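Local coordinates for protein PKS (Streptomyces albus, PDB 4OQJ) that probably provides the ketosynthase activity of an oxazolomycin polyketide synthase, condensing acyl units carried on phosphopantetheine arms, at residues A[132-137]-A[180-185]; A[336-341]-A[401-406]; A[463-468]-A[495-500]. All blocks are in the same frame, centred on the assembly; numbering follows the deposited sequence.

Contact 1. Residues A[132-137]-A[180-185]; sequences IGVYAG and LNLCGP
Leu-182 supplies one bump, its forked end lodging against the strand beside Ile-132 and Val-134. Branch CD2 of Leu-182 lies 3.9 Å from Ile-132 CG2, and its other branch, CD1, lies 3.9 Å from Val-134 CB, with the Val-134 side chain crossing that of Leu-182 at about a right angle. Between these two residues the strand has a flat place: Gly-133 meets Gly-184 with their CA atoms 3.8 Å apart, and Gly-133 N and Ile-132 C leave no space at Gly-184 for a CB directed at the strand. Two unlike hydrogen bonds frame this spot. Gly-184 N meets Ile-132 O (2.9 Å, N-H...O 148°) from 65° out of the carbonyl plane, whereas Val-134 N lies in the plane of the Pro-185 carbonyl, 2.8 Å from its O (162°). The second begins the parallel pairing of strand 132-138 with strand 186-190, so the loop ends a beta-alpha-beta crossover of the thiolase fold, whose helical connection includes helix 171-180. Pro-185 makes the other bump: its CB comes within 3.5 Å of Tyr-135 OH, which is hydrogen-bonded to Ser-206. The second subunit also reaches the loop: Pro-185 packs on its Val-287, and Asn-181 OD1 accepts from its Ser-292 N. At the strand's start, a water accepts from both Ile-132 N and Cys-183 N, each at 2.9 Å.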
loop_
_atom_site.group_PDB
_atom_site.type_symbol
_atom_site.label_atom_id
_atom_site.label_comp_id
_atom_site.label_asym_id
_atom_site.label_seq_id
_atom_site.Cartn_x
_atom_site.Cartn_y
_atom_site.Cartn_z
ATOM N N ILE A 132 -14.747 -5.650 -4.440
ATOM C CA ILE A 132 -14.056 -4.491 -4.989
ATOM C C ILE A 132 -13.109 -3.876 -3.958
ATOM O O ILE A 132 -13.555 -3.426 -2.893
ATOM C CB ILE A 132 -15.051 -3.403 -5.436
ATOM C CG1 ILE A 132 -16.145 -4.004 -6.324
ATOM C CG2 ILE A 132 -14.298 -2.274 -6.122
ATOM C CD1 ILE A 132 -17.150 -2.998 -6.849
ATOM N N GLY A 133 -11.819 -3.858 -4.285
ATOM C CA GLY A 133 -10.798 -3.227 -3.472
ATOM C C GLY A 133 -10.559 -1.788 -3.888
ATOM O O GLY A 133 -11.039 -1.343 -4.936
ATOM N N VAL A 134 -9.822 -1.050 -3.067
ATOM C CA VAL A 134 -9.451 0.310 -3.408
ATOM C C VAL A 134 -8.097 0.689 -2.825
ATOM O O VAL A 134 -7.840 0.536 -1.611
ATOM C CB VAL A 134 -10.538 1.343 -2.948
ATOM C CG1 VAL A 134 -10.881 1.191 -1.484
ATOM C CG2 VAL A 134 -10.092 2.775 -3.268
ATOM N N TYR A 135 -7.229 1.182 -3.706
ATOM C CA TYR A 135 -5.916 1.701 -3.349
ATOM C C TYR A 135 -5.831 3.164 -3.770
ATOM O O TYR A 135 -5.968 3.495 -4.942
ATOM C CB TYR A 135 -4.812 0.873 -4.018
ATOM C CG TYR A 135 -4.760 -0.540 -3.495
ATOM C CD1 TYR A 135 -5.571 -1.546 -4.015
ATOM C CD2 TYR A 135 -3.924 -0.859 -2.434
ATOM C CE1 TYR A 135 -5.518 -2.850 -3.492
ATOM C CE2 TYR A 135 -3.866 -2.131 -1.923
ATOM C CZ TYR A 135 -4.657 -3.119 -2.441
ATOM O OH TYR A 135 -4.556 -4.380 -1.871
ATOM N N ALA A 136 -5.623 4.056 -2.818
ATOM C CA ALA A 136 -5.686 5.479 -3.128
ATOM C C ALA A 136 -4.827 6.299 -2.181
ATOM O O ALA A 136 -4.557 5.878 -1.057
ATOM C CB ALA A 136 -7.118 5.956 -3.071
ATOM N N GLY A 137 -4.395 7.469 -2.641
ATOM C CA GLY A 137 -3.602 8.361 -1.809
ATOM C C GLY A 137 -4.020 9.802 -2.025
ATOM O O GLY A 137 -4.490 10.142 -3.100
ATOM N N LEU A 180 -19.260 3.715 -0.516
ATOM C CA LEU A 180 -19.590 3.086 -1.803
ATOM C C LEU A 180 -19.863 1.573 -1.710
ATOM O O LEU A 180 -20.326 0.976 -2.673
ATOM C CB LEU A 180 -18.469 3.318 -2.814
ATOM C CG LEU A 180 -18.112 4.778 -3.130
ATOM C CD1 LEU A 180 -17.220 4.845 -4.362
ATOM C CD2 LEU A 180 -19.358 5.621 -3.334
ATOM N N ASN A 181 -19.572 0.975 -0.554
ATOM C CA ASN A 181 -19.654 -0.484 -0.297
ATOM C C ASN A 181 -18.593 -1.308 -1.033
ATOM O O ASN A 181 -18.907 -2.223 -1.796
ATOM C CB ASN A 181 -21.033 -1.057 -0.641
ATOM C CG ASN A 181 -21.252 -2.439 -0.015
ATOM O OD1 ASN A 181 -20.863 -2.679 1.128
ATOM N ND2 ASN A 181 -21.861 -3.354 -0.763
ATOM N N LEU A 182 -17.329 -1.008 -0.763
ATOM C CA LEU A 182 -16.213 -1.750 -1.338
ATOM C C LEU A 182 -15.691 -2.648 -0.227
ATOM O O LEU A 182 -15.274 -2.144 0.820
ATOM C CB LEU A 182 -15.131 -0.792 -1.853
ATOM C CG LEU A 182 -15.622 0.385 -2.687
ATOM C CD1 LEU A 182 -14.464 1.194 -3.214
ATOM C CD2 LEU A 182 -16.517 -0.093 -3.839
ATOM N N CYS A 183 -15.745 -3.964 -0.431
ATOM C CA CYS A 183 -15.404 -4.935 0.607
ATOM C C CYS A 183 -14.063 -5.626 0.384
ATOM O O CYS A 183 -13.666 -6.493 1.169
ATOM C CB CYS A 183 -16.504 -5.984 0.708
ATOM S SG CYS A 183 -18.088 -5.244 1.121
ATOM N N GLY A 184 -13.374 -5.264 -0.693
ATOM C CA GLY A 184 -12.024 -5.754 -0.915
ATOM C C GLY A 184 -11.051 -4.978 -0.038
ATOM O O GLY A 184 -11.465 -4.121 0.748
ATOM N N PRO A 185 -9.750 -5.269 -0.150
ATOM C CA PRO A 185 -8.766 -4.478 0.593
ATOM C C PRO A 185 -8.908 -3.006 0.271
ATOM O O PRO A 185 -8.971 -2.645 -0.904
ATOM C CB PRO A 185 -7.421 -4.992 0.085
ATOM C CG PRO A 185 -7.710 -6.228 -0.618
ATOM C CD PRO A 185 -9.110 -6.156 -1.122
HETATM O O HOH W 1 -17.093 -5.068 -2.774
#

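Contact 2. Residues A[336-341]-A[401-406]; sequences GDPIEV and APNPEI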
loop_
_atom_site.group_PDB
_atom_site.type_symbol
_atom_site.label_atom_id
_atom_site.label_comp_id
_atom_site.label_asym_id
_atom_site.label_seq_id
_atom_site.Cartn_x
_atom_site.Cartn_y
_atom_site.Cartn_z
ATOM N N GLY A 336 16.604 17.191 -14.783
ATOM C CA GLY A 336 15.768 16.002 -14.797
ATOM C C GLY A 336 15.421 15.498 -16.182
ATOM O O GLY A 336 15.349 14.299 -16.388
ATOM N N ASP A 337 15.199 16.401 -17.133
ATOM C CA ASP A 337 14.797 15.984 -18.478
ATOM C C ASP A 337 15.867 15.104 -19.174
ATOM O O ASP A 337 15.538 14.028 -19.678
ATOM C CB ASP A 337 14.467 17.213 -19.341
ATOM C CG ASP A 337 13.050 17.784 -19.068
ATOM O OD1 ASP A 337 12.315 17.275 -18.185
ATOM O OD2 ASP A 337 12.670 18.759 -19.753
ATOM N N PRO A 338 17.138 15.545 -19.211
ATOM C CA PRO A 338 18.147 14.670 -19.835
ATOM C C PRO A 338 18.278 13.331 -19.125
ATOM O O PRO A 338 18.502 12.311 -19.766
ATOM C CB PRO A 338 19.446 15.477 -19.708
ATOM C CG PRO A 338 18.987 16.900 -19.630
ATOM C CD PRO A 338 17.703 16.860 -18.855
ATOM N N ILE A 339 18.124 13.338 -17.808
ATOM C CA ILE A 339 18.199 12.110 -17.031
ATOM C C ILE A 339 17.060 11.153 -17.415
ATOM O O ILE A 339 17.282 9.945 -17.587
ATOM C CB ILE A 339 18.179 12.424 -15.500
ATOM C CG1 ILE A 339 19.572 12.933 -15.073
ATOM C CG2 ILE A 339 17.760 11.212 -14.678
ATOM C CD1 ILE A 339 19.744 13.175 -13.601
ATOM N N GLU A 340 15.847 11.673 -17.571
ATOM C CA GLU A 340 14.723 10.790 -17.861
ATOM C C GLU A 340 14.929 10.097 -19.215
ATOM O O GLU A 340 14.676 8.900 -19.361
ATOM C CB GLU A 340 13.381 11.540 -17.844
ATOM C CG GLU A 340 12.212 10.584 -18.080
ATOM C CD GLU A 340 10.862 11.138 -17.657
ATOM O OE1 GLU A 340 10.764 12.366 -17.427
ATOM O OE2 GLU A 340 9.904 10.330 -17.556
ATOM N N VAL A 341 15.416 10.843 -20.192
ATOM C CA VAL A 341 15.623 10.296 -21.528
ATOM C C VAL A 341 16.817 9.347 -21.544
ATOM O O VAL A 341 16.801 8.337 -22.242
ATOM C CB VAL A 341 15.811 11.415 -22.543
ATOM C CG1 VAL A 341 16.119 10.855 -23.927
ATOM C CG2 VAL A 341 14.539 12.288 -22.588
ATOM N N ALA A 401 12.198 23.631 -29.441
ATOM C CA ALA A 401 13.501 23.107 -29.824
ATOM C C ALA A 401 14.008 22.209 -28.709
ATOM O O ALA A 401 13.884 22.561 -27.533
ATOM C CB ALA A 401 14.482 24.227 -30.085
ATOM N N PRO A 402 14.593 21.054 -29.070
ATOM C CA PRO A 402 15.062 20.107 -28.053
ATOM C C PRO A 402 16.177 20.668 -27.197
ATOM O O PRO A 402 17.078 21.354 -27.680
ATOM C CB PRO A 402 15.564 18.924 -28.878
ATOM C CG PRO A 402 15.930 19.523 -30.188
ATOM C CD PRO A 402 14.915 20.592 -30.429
ATOM N N ASN A 403 16.098 20.379 -25.912
ATOM C CA ASN A 403 17.186 20.658 -25.000
ATOM C C ASN A 403 18.455 19.998 -25.539
ATOM O O ASN A 403 18.477 18.784 -25.737
ATOM C CB ASN A 403 16.817 20.134 -23.616
ATOM C CG ASN A 403 17.876 20.383 -22.573
ATOM O OD1 ASN A 403 19.040 20.619 -22.877
ATOM N ND2 ASN A 403 17.464 20.306 -21.312
ATOM N N PRO A 404 19.512 20.797 -25.801
ATOM C CA PRO A 404 20.763 20.250 -26.339
ATOM C C PRO A 404 21.381 19.146 -25.490
ATOM O O PRO A 404 22.065 18.275 -26.031
ATOM C CB PRO A 404 21.696 21.467 -26.366
ATOM C CG PRO A 404 20.806 22.635 -26.453
ATOM C CD PRO A 404 19.564 22.267 -25.694
ATOM N N GLU A 405 21.153 19.192 -24.182
ATOM C CA GLU A 405 21.718 18.200 -23.265
ATOM C C GLU A 405 20.990 16.845 -23.285
ATOM O O GLU A 405 21.471 15.872 -22.699
ATOM C CB GLU A 405 21.704 18.748 -21.830
ATOM C CG GLU A 405 22.497 20.036 -21.638
ATOM C CD GLU A 405 23.991 19.843 -21.850
ATOM O OE1 GLU A 405 24.576 18.955 -21.190
ATOM O OE2 GLU A 405 24.577 20.580 -22.677
ATOM N N ILE A 406 19.823 16.778 -23.919
ATOM C CA ILE A 406 19.096 15.508 -24.006
ATOM C C ILE A 406 19.628 14.701 -25.179
ATOM O O ILE A 406 19.656 15.188 -26.313
ATOM C CB ILE A 406 17.585 15.706 -24.195
ATOM C CG1 ILE A 406 16.985 16.471 -23.010
ATOM C CG2 ILE A 406 16.891 14.350 -24.350
ATOM C CD1 ILE A 406 15.502 16.824 -23.178
HETATM O O HOH W 2 14.424 19.956 -21.312
#
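An Asx turn nested within a type I beta turn, residues 403-406, rests on the first turns of helix 336-348, with Ile-406 packed against Pro-338 and Val-341. The evidence for the double turn lies in two bonds: Asn-403 OD1 accepts from Glu-405 N at 2.9 Å, the donor standing 39° out of the amide plane, and Asn-403 O accepts from Ile-406 N at 3.0 Å. Both partners belong to the ketosynthase fold, and the helix has a further tie to it: Glu-340 accepts from the backbone N of His-329 and Gly-330, in a loop whose sequence matches the His-Gly-Thr motif of this family.

Ile-406 does most of the filling. Its three carbons beyond CB go to three helix residues: CG2 sits over the whole fork of Val-341, 3.6 Å from CB, CG1 and CG2 alike; CG1 crosses Pro-338 at about a right angle, 3.8 Å from its CA; and CD1 reaches Asp-337 CB. With chi1 at -61°, CG1 stands beside the backbone N, and the extended chi2 carries CD1 on to the aspartate. The proline ring is also covered by Glu-405, whose carbonyl O lies 3.6 Å from Pro-338 CB while its carboxylate leads away from the helix; Glu-405 is exposed.

No direct hydrogen bond joins the segments, and the polar link runs through water. Asp-337 OD2 is also bonded to Phe-247 N, whose residue in turn pairs by backbone with Asn-403. The bridging water donates to Asp-337 OD2 at 2.6 Å and accepts from Asn-403 ND2 at 3.1 Å.

Contact 3. Residues A[463-468]-A[495-500]; sequences GPRLLV and DLSAVA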
loop_
_atom_site.group_PDB
_atom_site.type_symbol
_atom_site.label_atom_id
_atom_site.label_comp_id
_atom_site.label_asym_id
_atom_site.label_seq_id
_atom_site.Cartn_x
_atom_site.Cartn_y
_atom_site.Cartn_z
ATOM N N GLY A 463 -36.057 -5.208 -29.851
ATOM C CA GLY A 463 -37.342 -4.716 -29.372
ATOM C C GLY A 463 -37.248 -3.489 -28.484
ATOM O O GLY A 463 -36.177 -2.882 -28.362
ATOM N N PRO A 464 -38.377 -3.113 -27.850
ATOM C CA PRO A 464 -38.365 -1.953 -26.949
ATOM C C PRO A 464 -37.606 -2.244 -25.656
ATOM O O PRO A 464 -37.364 -3.402 -25.335
ATOM C CB PRO A 464 -39.846 -1.704 -26.666
ATOM C CG PRO A 464 -40.504 -3.039 -26.861
ATOM C CD PRO A 464 -39.714 -3.731 -27.947
ATOM N N ARG A 465 -37.245 -1.189 -24.938
ATOM C CA ARG A 465 -36.486 -1.303 -23.699
ATOM C C ARG A 465 -36.999 -0.303 -22.694
ATOM O O ARG A 465 -37.501 0.757 -23.056
ATOM C CB ARG A 465 -34.987 -1.067 -23.939
ATOM C CG ARG A 465 -34.307 -2.142 -24.755
ATOM C CD ARG A 465 -34.159 -3.427 -23.965
ATOM N NE ARG A 465 -33.605 -4.517 -24.766
ATOM C CZ ARG A 465 -33.085 -5.630 -24.257
ATOM N NH1 ARG A 465 -33.039 -5.812 -22.942
ATOM N NH2 ARG A 465 -32.606 -6.566 -25.063
ATOM N N LEU A 466 -36.861 -0.653 -21.428
ATOM C CA LEU A 466 -37.203 0.231 -20.337
ATOM C C LEU A 466 -35.940 0.917 -19.836
ATOM O O LEU A 466 -35.036 0.250 -19.352
ATOM C CB LEU A 466 -37.863 -0.555 -19.191
ATOM C CG LEU A 466 -38.238 0.271 -17.960
ATOM C CD1 LEU A 466 -39.310 1.304 -18.319
ATOM C CD2 LEU A 466 -38.705 -0.625 -16.841
ATOM N N LEU A 467 -35.893 2.239 -19.948
ATOM C CA LEU A 467 -34.797 3.041 -19.406
ATOM C C LEU A 467 -35.178 3.586 -18.035
ATOM O O LEU A 467 -36.238 4.194 -17.891
ATOM C CB LEU A 467 -34.469 4.192 -20.353
ATOM C CG LEU A 467 -34.188 3.812 -21.806
ATOM C CD1 LEU A 467 -33.777 5.054 -22.587
ATOM C CD2 LEU A 467 -33.109 2.738 -21.891
ATOM N N VAL A 468 -34.333 3.362 -17.031
ATOM C CA VAL A 468 -34.631 3.846 -15.686
ATOM C C VAL A 468 -33.540 4.813 -15.205
ATOM O O VAL A 468 -32.353 4.631 -15.478
ATOM C CB VAL A 468 -34.821 2.673 -14.695
ATOM C CG1 VAL A 468 -36.028 1.827 -15.111
ATOM C CG2 VAL A 468 -33.561 1.825 -14.590
ATOM N N ASP A 495 -26.116 0.882 -28.540
ATOM C CA ASP A 495 -27.161 -0.131 -28.521
ATOM C C ASP A 495 -28.143 0.166 -27.382
ATOM O O ASP A 495 -27.743 0.248 -26.225
ATOM C CB ASP A 495 -26.538 -1.519 -28.356
ATOM C CG ASP A 495 -27.519 -2.640 -28.617
ATOM O OD1 ASP A 495 -28.745 -2.388 -28.631
ATOM O OD2 ASP A 495 -27.057 -3.784 -28.808
ATOM N N LEU A 496 -29.428 0.322 -27.699
ATOM C CA LEU A 496 -30.432 0.631 -26.675
ATOM C C LEU A 496 -30.399 -0.379 -25.522
ATOM O O LEU A 496 -30.614 -0.028 -24.358
ATOM C CB LEU A 496 -31.831 0.657 -27.288
ATOM C CG LEU A 496 -32.935 1.082 -26.329
ATOM C CD1 LEU A 496 -32.742 2.531 -25.907
ATOM C CD2 LEU A 496 -34.313 0.861 -26.952
ATOM N N SER A 497 -30.130 -1.635 -25.869
ATOM C CA SER A 497 -30.006 -2.715 -24.899
ATOM C C SER A 497 -28.960 -2.392 -23.846
ATOM O O SER A 497 -29.209 -2.480 -22.639
ATOM C CB SER A 497 -29.627 -4.006 -25.610
ATOM O OG SER A 497 -30.751 -4.562 -26.252
ATOM N N ALA A 498 -27.781 -2.028 -24.326
ATOM C CA ALA A 498 -26.652 -1.744 -23.447
ATOM C C ALA A 498 -26.955 -0.539 -22.568
ATOM O O ALA A 498 -26.591 -0.512 -21.386
ATOM C CB ALA A 498 -25.393 -1.502 -24.272
ATOM N N VAL A 499 -27.626 0.456 -23.144
ATOM C CA VAL A 499 -28.007 1.642 -22.393
ATOM C C VAL A 499 -28.960 1.245 -21.262
ATOM O O VAL A 499 -28.778 1.665 -20.112
ATOM C CB VAL A 499 -28.660 2.694 -23.298
ATOM C CG1 VAL A 499 -29.260 3.823 -22.483
ATOM C CG2 VAL A 499 -27.639 3.259 -24.276
ATOM N N ALA A 500 -29.952 0.414 -21.585
ATOM C CA ALA A 500 -30.946 -0.015 -20.602
ATOM C C ALA A 500 -30.299 -0.827 -19.503
ATOM O O ALA A 500 -30.591 -0.619 -18.334
ATOM C CB ALA A 500 -32.056 -0.829 -21.264
HETATM O O HOH W 3 -32.826 0.804 -17.792
#
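Leu-467 and Ala-500 form the closed-in end of this contact, their CA atoms the nearest pair across it. Branch CD2 of Leu-467 enters a notch on the helix, 3.7 Å from Ala-500 CA and 4.0 Å from both Val-499 CG1 and Leu-496 CD1. The Ala-500 methyl also rests on the strand backbone, 3.7 Å from Leu-466 O. No direct hydrogen bond crosses; instead a water donates to Leu-466 O (2.8 Å) and Ala-500 O (2.7 Å) and accepts from Val-468 N. Strand 465-468 and helix 496-500 run at 38° with axes 8.1 Å apart. Arg-465 is directed to this helix and Leu-466 away, onto helix 660-673, so the helix covers one face of the antiparallel sheet 465-471, 512-518 and 536-539, consistent with the alpha/beta linker region that follows the ketosynthase in such synthases.

At the helix start the Arg-465 stem still packs closely, CB 3.6 Å from Leu-496 CD2, but its far end and Ser-497 are partly exposed. A bend at chi2 (-72°) puts one guanidinium face over Ser-497 OG, at too poor an angle for a hydrogen bond; the charge is paired instead with Glu-687. Exposed Asp-495 turns to its own helix as N-cap, OD1 accepting from Ser-497 N.

Overall arrangement
Contacts 1 and 2 both lie in the ketosynthase, with centres 39 Å apart, whereas contact 3 belongs to the C-terminal extension; the three share no helix or strand. Contact 1 is the most central, 14 Å from the chain centre, with seven of its eight touching residues buried, and the only one touched by the second subunit. It alone uses direct hydrogen bonds between its segments, as suits the start of a parallel strand pair. Contacts 2 and 3, on opposite sides of the chain centre, are mostly buried and mainly apolar, with an exposed glutamate at the edge of contact 2 and a partly exposed arginine in contact 3. A water bridges each contact, between backbone atoms in 1 and 3 and between side chains in 2.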